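Local coordinates for specific mitochondrial acyl carrier protein (Toxoplasma, PDB 3CE7) that probably belongs to the mitochondrial acyl carrier proteins and may take part in fatty acid or lipid synthesis, at residues N22-M27 and Q84-I89; R53-D56 and E62-L65; D66-E69 and V73-P76. One frame throughout, in Å; residues are numbered along the deposited sequence.

Contact 1: residues N22-M27 and Q84-I89; sequences NYIVGM and QTLQEI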
loop_
_atom_site.group_PDB
_atom_site.type_symbol
_atom_site.label_atom_id
_atom_site.label_comp_id
_atom_site.label_asym_id
_atom_site.label_seq_id
_atom_site.Cartn_x
_atom_site.Cartn_y
_atom_site.Cartn_z
ATOM N N ASN A 22 7.714 -3.803 -4.936
ATOM C CA ASN A 22 7.492 -3.534 -6.360
ATOM C C ASN A 22 6.024 -3.732 -6.754
ATOM O O ASN A 22 5.446 -2.899 -7.455
ATOM C CB ASN A 22 8.427 -4.388 -7.233
ATOM C CG ASN A 22 9.850 -3.850 -7.258
ATOM O OD1 ASN A 22 10.072 -2.666 -7.014
ATOM N ND2 ASN A 22 10.822 -4.722 -7.545
ATOM N N TYR A 23 5.410 -4.815 -6.271
ATOM C CA TYR A 23 4.020 -5.105 -6.587
ATOM C C TYR A 23 3.084 -4.024 -6.054
ATOM O O TYR A 23 2.176 -3.541 -6.757
ATOM C CB TYR A 23 3.617 -6.473 -6.024
ATOM C CG TYR A 23 2.446 -7.058 -6.769
ATOM C CD1 TYR A 23 2.654 -7.809 -7.927
ATOM C CD2 TYR A 23 1.138 -6.828 -6.348
ATOM C CE1 TYR A 23 1.593 -8.335 -8.642
ATOM C CE2 TYR A 23 0.056 -7.359 -7.064
ATOM C CZ TYR A 23 0.304 -8.106 -8.210
ATOM O OH TYR A 23 -0.737 -8.649 -8.945
ATOM N N ILE A 24 3.319 -3.630 -4.808
ATOM C CA ILE A 24 2.474 -2.652 -4.137
ATOM C C ILE A 24 2.601 -1.266 -4.782
ATOM O O ILE A 24 1.610 -0.556 -4.913
ATOM C CB ILE A 24 2.745 -2.660 -2.620
ATOM C CG1 ILE A 24 2.109 -3.924 -2.024
ATOM C CG2 ILE A 24 2.256 -1.373 -1.952
ATOM C CD1 ILE A 24 2.312 -4.134 -0.540
ATOM N N VAL A 25 3.807 -0.906 -5.219
ATOM C CA VAL A 25 3.989 0.326 -6.003
ATOM C C VAL A 25 3.109 0.284 -7.261
ATOM O O VAL A 25 2.380 1.240 -7.535
ATOM C CB VAL A 25 5.474 0.579 -6.363
ATOM C CG1 VAL A 25 5.617 1.730 -7.385
ATOM C CG2 VAL A 25 6.258 0.907 -5.103
ATOM N N GLY A 26 3.144 -0.839 -7.975
ATOM C CA GLY A 26 2.299 -1.031 -9.166
ATOM C C GLY A 26 0.812 -0.905 -8.878
ATOM O O GLY A 26 0.064 -0.285 -9.652
ATOM N N MET A 27 0.376 -1.482 -7.762
ATOM C CA MET A 27 -1.028 -1.388 -7.348
ATOM C C MET A 27 -1.419 0.062 -7.085
ATOM O O MET A 27 -2.507 0.507 -7.475
ATOM C CB MET A 27 -1.269 -2.182 -6.068
ATOM C CG MET A 27 -1.177 -3.680 -6.235
ATOM S SD MET A 27 -1.316 -4.523 -4.646
ATOM C CE MET A 27 -2.908 -3.979 -4.059
ATOM N N GLN A 84 1.477 5.769 6.341
ATOM C CA GLN A 84 1.770 6.999 5.608
ATOM C C GLN A 84 2.472 6.769 4.268
ATOM O O GLN A 84 2.412 7.628 3.382
ATOM C CB GLN A 84 2.592 7.963 6.458
ATOM C CG GLN A 84 1.861 8.482 7.671
ATOM C CD GLN A 84 2.729 9.415 8.468
ATOM O OE1 GLN A 84 3.564 8.980 9.270
ATOM N NE2 GLN A 84 2.553 10.716 8.246
ATOM N N THR A 85 3.136 5.618 4.123
ATOM C CA THR A 85 3.885 5.307 2.896
ATOM C C THR A 85 3.649 3.873 2.433
ATOM O O THR A 85 3.227 3.005 3.224
ATOM C CB THR A 85 5.418 5.460 3.081
ATOM O OG1 THR A 85 5.918 4.390 3.907
ATOM C CG2 THR A 85 5.776 6.825 3.685
ATOM N N LEU A 86 3.921 3.622 1.155
ATOM C CA LEU A 86 3.809 2.257 0.627
ATOM C C LEU A 86 4.839 1.311 1.236
ATOM O O LEU A 86 4.563 0.124 1.391
ATOM C CB LEU A 86 3.969 2.235 -0.889
ATOM C CG LEU A 86 2.892 2.974 -1.676
ATOM C CD1 LEU A 86 3.314 2.937 -3.115
ATOM C CD2 LEU A 86 1.495 2.346 -1.460
ATOM N N GLN A 87 6.026 1.819 1.576
ATOM C CA GLN A 87 7.017 0.954 2.200
ATOM C C GLN A 87 6.471 0.354 3.489
ATOM O O GLN A 87 6.709 -0.824 3.779
ATOM C CB GLN A 87 8.326 1.688 2.491
ATOM C CG GLN A 87 9.426 0.738 2.918
ATOM C CD GLN A 87 9.835 -0.175 1.790
ATOM O OE1 GLN A 87 10.470 0.266 0.824
ATOM N NE2 GLN A 87 9.447 -1.451 1.881
ATOM N N GLU A 88 5.746 1.156 4.263
ATOM C CA GLU A 88 5.155 0.663 5.510
ATOM C C GLU A 88 4.150 -0.458 5.249
ATOM O O GLU A 88 4.086 -1.440 5.992
ATOM C CB GLU A 88 4.472 1.812 6.242
ATOM C CG GLU A 88 5.462 2.819 6.833
ATOM C CD GLU A 88 4.780 4.072 7.338
ATOM O OE1 GLU A 88 3.635 4.329 6.923
ATOM O OE2 GLU A 88 5.391 4.816 8.142
ATOM N N ILE A 89 3.357 -0.293 4.190
ATOM C CA ILE A 89 2.351 -1.288 3.847
ATOM C C ILE A 89 3.029 -2.590 3.422
ATOM O O ILE A 89 2.669 -3.676 3.919
ATOM C CB ILE A 89 1.369 -0.779 2.782
ATOM C CG1 ILE A 89 0.698 0.505 3.288
ATOM C CG2 ILE A 89 0.301 -1.860 2.498
ATOM C CD1 ILE A 89 -0.319 1.126 2.331
#

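Contact 2: residues R53-D56 and E62-L65; sequences RLWD and EFVL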
loop_
_atom_site.group_PDB
_atom_site.type_symbol
_atom_site.label_atom_id
_atom_site.label_comp_id
_atom_site.label_asym_id
_atom_site.label_seq_id
_atom_site.Cartn_x
_atom_site.Cartn_y
_atom_site.Cartn_z
ATOM N N ARG A 53 -7.550 15.089 -6.960
ATOM C CA ARG A 53 -7.491 15.557 -5.585
ATOM C C ARG A 53 -6.337 14.799 -4.936
ATOM O O ARG A 53 -5.878 13.788 -5.479
ATOM C CB ARG A 53 -8.807 15.275 -4.843
ATOM C CG ARG A 53 -9.134 13.796 -4.653
ATOM C CD ARG A 53 -10.532 13.596 -4.085
ATOM N NE ARG A 53 -10.578 13.770 -2.632
ATOM C CZ ARG A 53 -11.694 13.953 -1.929
ATOM N NH1 ARG A 53 -11.634 14.099 -0.610
ATOM N NH2 ARG A 53 -12.874 13.995 -2.539
ATOM N N LEU A 54 -5.867 15.275 -3.791
ATOM C CA LEU A 54 -4.831 14.554 -3.064
ATOM C C LEU A 54 -5.399 13.311 -2.375
ATOM O O LEU A 54 -6.536 13.306 -1.894
ATOM C CB LEU A 54 -4.120 15.463 -2.058
ATOM C CG LEU A 54 -3.375 16.666 -2.657
ATOM C CD1 LEU A 54 -2.707 17.474 -1.563
ATOM C CD2 LEU A 54 -2.347 16.246 -3.704
ATOM N N TRP A 55 -4.590 12.261 -2.356
ATOM C CA TRP A 55 -4.889 11.022 -1.648
ATOM C C TRP A 55 -5.344 11.316 -0.221
ATOM O O TRP A 55 -4.724 12.122 0.478
ATOM C CB TRP A 55 -3.601 10.205 -1.610
ATOM C CG TRP A 55 -3.680 8.839 -0.989
ATOM C CD1 TRP A 55 -3.859 8.528 0.332
ATOM C CD2 TRP A 55 -3.532 7.600 -1.682
ATOM N NE1 TRP A 55 -3.847 7.150 0.501
ATOM C CE2 TRP A 55 -3.637 6.562 -0.719
ATOM C CE3 TRP A 55 -3.311 7.262 -3.025
ATOM C CZ2 TRP A 55 -3.550 5.203 -1.064
ATOM C CZ3 TRP A 55 -3.226 5.904 -3.372
ATOM C CH2 TRP A 55 -3.343 4.895 -2.386
ATOM N N ASP A 56 -6.423 10.671 0.217
ATOM C CA ASP A 56 -6.943 10.903 1.564
ATOM C C ASP A 56 -7.256 9.596 2.306
ATOM O O ASP A 56 -6.900 8.512 1.824
ATOM C CB ASP A 56 -8.163 11.844 1.518
ATOM C CG ASP A 56 -9.330 11.271 0.722
ATOM O OD1 ASP A 56 -9.317 10.068 0.395
ATOM O OD2 ASP A 56 -10.284 12.038 0.431
ATOM N N GLU A 62 -9.417 2.025 1.011
ATOM C CA GLU A 62 -9.595 1.243 -0.221
ATOM C C GLU A 62 -8.345 0.454 -0.602
ATOM O O GLU A 62 -8.416 -0.723 -0.994
ATOM C CB GLU A 62 -9.999 2.168 -1.361
ATOM C CG GLU A 62 -11.391 2.751 -1.186
ATOM C CD GLU A 62 -11.726 3.825 -2.197
ATOM O OE1 GLU A 62 -10.794 4.417 -2.797
ATOM O OE2 GLU A 62 -12.934 4.099 -2.367
ATOM N N PHE A 63 -7.193 1.107 -0.478
ATOM C CA PHE A 63 -5.928 0.471 -0.838
ATOM C C PHE A 63 -5.606 -0.692 0.099
ATOM O O PHE A 63 -5.185 -1.758 -0.347
ATOM C CB PHE A 63 -4.777 1.478 -0.853
ATOM C CG PHE A 63 -3.544 0.952 -1.504
ATOM C CD1 PHE A 63 -3.475 0.818 -2.894
ATOM C CD2 PHE A 63 -2.443 0.569 -0.737
ATOM C CE1 PHE A 63 -2.343 0.300 -3.517
ATOM C CE2 PHE A 63 -1.297 0.058 -1.358
ATOM C CZ PHE A 63 -1.247 -0.086 -2.750
ATOM N N VAL A 64 -5.840 -0.494 1.391
ATOM C CA VAL A 64 -5.641 -1.559 2.369
ATOM C C VAL A 64 -6.533 -2.764 2.054
ATOM O O VAL A 64 -6.076 -3.899 2.114
ATOM C CB VAL A 64 -5.890 -1.047 3.799
ATOM C CG1 VAL A 64 -6.044 -2.201 4.785
ATOM C CG2 VAL A 64 -4.759 -0.102 4.228
ATOM N N LEU A 65 -7.796 -2.520 1.705
ATOM C CA LEU A 65 -8.682 -3.625 1.323
ATOM C C LEU A 65 -8.135 -4.387 0.117
ATOM O O LEU A 65 -8.121 -5.630 0.101
ATOM C CB LEU A 65 -10.101 -3.110 1.055
ATOM C CG LEU A 65 -10.878 -2.800 2.339
ATOM C CD1 LEU A 65 -12.051 -1.864 2.091
ATOM C CD2 LEU A 65 -11.363 -4.072 3.055
#

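Contact 3: residues D66-E69 and V73-P76; sequences DVEE and VTVP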
loop_
_atom_site.group_PDB
_atom_site.type_symbol
_atom_site.label_atom_id
_atom_site.label_comp_id
_atom_site.label_asym_id
_atom_site.label_seq_id
_atom_site.Cartn_x
_atom_site.Cartn_y
_atom_site.Cartn_z
ATOM N N ASP A 66 -7.654 -3.648 -0.879
ATOM C CA ASP A 66 -7.050 -4.248 -2.069
ATOM C C ASP A 66 -5.858 -5.133 -1.695
ATOM O O ASP A 66 -5.680 -6.232 -2.233
ATOM C CB ASP A 66 -6.573 -3.159 -3.035
ATOM C CG ASP A 66 -7.716 -2.456 -3.759
ATOM O OD1 ASP A 66 -8.907 -2.762 -3.509
ATOM O OD2 ASP A 66 -7.399 -1.588 -4.592
ATOM N N VAL A 67 -5.026 -4.627 -0.787
ATOM C CA VAL A 67 -3.843 -5.351 -0.315
ATOM C C VAL A 67 -4.224 -6.602 0.472
ATOM O O VAL A 67 -3.618 -7.665 0.295
ATOM C CB VAL A 67 -2.929 -4.433 0.535
ATOM C CG1 VAL A 67 -1.852 -5.253 1.273
ATOM C CG2 VAL A 67 -2.308 -3.381 -0.347
ATOM N N GLU A 68 -5.233 -6.475 1.332
ATOM C CA GLU A 68 -5.736 -7.612 2.100
ATOM C C GLU A 68 -6.217 -8.716 1.169
ATOM O O GLU A 68 -5.981 -9.901 1.431
ATOM C CB GLU A 68 -6.869 -7.172 3.018
ATOM C CG GLU A 68 -6.396 -6.372 4.227
ATOM C CD GLU A 68 -7.538 -5.872 5.093
ATOM O OE1 GLU A 68 -8.556 -5.404 4.535
ATOM O OE2 GLU A 68 -7.413 -5.931 6.327
ATOM N N GLU A 69 -6.892 -8.317 0.089
ATOM C CA GLU A 69 -7.433 -9.271 -0.888
ATOM C C GLU A 69 -6.340 -10.043 -1.614
ATOM O O GLU A 69 -6.420 -11.267 -1.758
ATOM C CB GLU A 69 -8.337 -8.547 -1.897
ATOM C CG GLU A 69 -9.679 -8.129 -1.319
ATOM C CD GLU A 69 -10.470 -7.201 -2.236
ATOM O OE1 GLU A 69 -9.948 -6.784 -3.294
ATOM O OE2 GLU A 69 -11.621 -6.893 -1.881
ATOM N N VAL A 73 -3.774 -11.021 4.027
ATOM C CA VAL A 73 -3.395 -10.545 5.354
ATOM C C VAL A 73 -4.557 -9.740 5.921
ATOM O O VAL A 73 -5.408 -9.271 5.164
ATOM C CB VAL A 73 -2.103 -9.686 5.340
ATOM C CG1 VAL A 73 -0.918 -10.518 4.876
ATOM C CG2 VAL A 73 -2.272 -8.427 4.485
ATOM N N THR A 74 -4.593 -9.608 7.245
ATOM C CA THR A 74 -5.568 -8.759 7.925
ATOM C C THR A 74 -4.837 -7.556 8.494
ATOM O O THR A 74 -3.894 -7.708 9.276
ATOM C CB THR A 74 -6.283 -9.504 9.073
ATOM O OG1 THR A 74 -6.973 -10.635 8.532
ATOM C CG2 THR A 74 -7.283 -8.594 9.768
ATOM N N VAL A 75 -5.281 -6.368 8.090
ATOM C CA VAL A 75 -4.727 -5.127 8.611
ATOM C C VAL A 75 -5.724 -4.554 9.618
ATOM O O VAL A 75 -6.806 -4.117 9.228
ATOM C CB VAL A 75 -4.462 -4.107 7.482
ATOM C CG1 VAL A 75 -3.806 -2.844 8.037
ATOM C CG2 VAL A 75 -3.596 -4.735 6.387
ATOM N N PRO A 76 -5.366 -4.567 10.913
ATOM C CA PRO A 76 -6.204 -3.919 11.934
ATOM C C PRO A 76 -6.363 -2.418 11.686
ATOM O O PRO A 76 -5.471 -1.783 11.122
ATOM C CB PRO A 76 -5.433 -4.154 13.233
ATOM C CG PRO A 76 -4.503 -5.289 12.947
ATOM C CD PRO A 76 -4.175 -5.209 11.498
#

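Contact 1: residues N22-M27 and Q84-I89
Ile24 meets Leu86 where the two helices come together. With chi1 at -74°, its CG1 stands anti to the carbonyl carbon and the CG2 methyl anti to N; that methyl lies 3.8 Å from Leu86 CD2, the two side chains running antiparallel, flank to flank. The other branch of Ile24 forks away and brings CD1 to 4.3 Å from Ile89 CG2, so one beta-branched residue serves two positions of the opposing helix. Both segments belong to the helical bundle of acyl carrier proteins, and here helix 17-29 faces the first turn of helix 86-98. That first turn is shaped by a capping box: Thr85 OG1 accepts from Glu88 N at 3.3 Å, while Glu88 OE1 takes Thr85 N at 3.1 Å from above the carboxylate plane. Gln84 N also gives to Glu88 OE1, at 2.7 Å and nearly straight, at 171°. Next along helix 17-29, Val25 takes the other methyl of Leu86, whose CD1 sits 4.0 Å from Val25 CA and 4.1 Å from Val25 CG2. A forked leucine suits this place, since each prong finds its own neighbour. Phe63 of helix 57-71 touches Ile24, Leu86 and also Met27, further along the helix.

Contact 2: residues R53-D56 and E62-L65
Trp55 and Phe63 both place CG anti to the backbone N, with chi1 at -177° and -167°, and these torsions send the two rings toward one another even though their CA atoms stay 10.6 Å apart. The indole crosses the gap with the far end of its six-membered ring. CZ2 of Trp55 reaches 3.9 Å from Phe63 CB, a methylene lying at the indole edge and near its plane, and CH2 of Trp55 is 4.0 Å from Phe63 CG. The pair is an offset edge-to-face arrangement in which the Trp55 edge is turned to the Phe63 face, with planes at 67° and centroids 5.9 Å apart. Tryptophan suits this position because its long indole lets a residue of the loop reach the side chain of Phe63 on the helix, while its NE1 is satisfied by Thr60 OG1. Within the loop, Arg53 NH1 forms a salt bridge with Asp56 OD2 at 2.7 Å, and Asp56 is the N-cap of helix 57-71. The aromatic cluster extends to Phe31, which packs on both rings. Phe63 sits between the helices of the bundle, touching Ile24 and Cys28 of helix 17-29 and Leu86 and Ile89 of helix 86-98.

Contact 3: residues D66-E69 and V73-P76
Glu68 reaches across to the backbone of Val75, whose N-H gives a nearly straight hydrogen bond (168°) to Glu68 OE2 at 2.8 Å. The oxygen receives it with its anti lone pair, the one turned away from the other carboxylate oxygen. A backbone amide partner of this kind would tend to favour the charged carboxylate. The side chain gets there by running extended beyond CG, with chi2 at 177°, so the acid crosses from the helix to the following loop; a glutamate has the length for this. On the way its aliphatic part passes the carbonyl of Val73: Glu68 CG lies 3.2 Å from Val73 O and Glu68 CB 3.3 Å from it, with a weak CA-H...O contact beside them. Glu68 thus ties the C-terminal part of helix 57-71 to the loop before the short helix 77-80, in the helical bundle of the acyl carrier fold. Val75 adds apolar cover, since its CG2 rests 3.9 Å from Glu68 CG. Beta-branching suits Val73 and Val75 to their extended backbone, whereas Val67 fits its buried helix site as a small apolar residue. Further out, helix 86-98 backs this corner: Val67 packs on Val93, Val73 on Glu96 and Arg97, and Val75 on Phe92.

Overall arrangement
The three contacts have their centres 12 to 14 Å apart within one small helical domain. Contact 1 joins helices 17-29 and 86-98, the first and last helices of the chain, meeting near the centre of the domain, and along the chain contacts 2 and 3 are nested between its segments. Contact 2 reads from the loop into helix 57-71, and contact 3 continues on that same helix and into the next loop. This helix also reaches contact 1: Phe63 CE2 lies 3.6 Å from Leu86 CD2, and Val67 CG2 lies 3.8 Å from Met27 CE. Contacts 2 and 3 meet through Val64 and Val75. Apolar side chains from all three contacts meet in the interior, with helix 57-71 as the shared element, consistent with the acyl carrier fold.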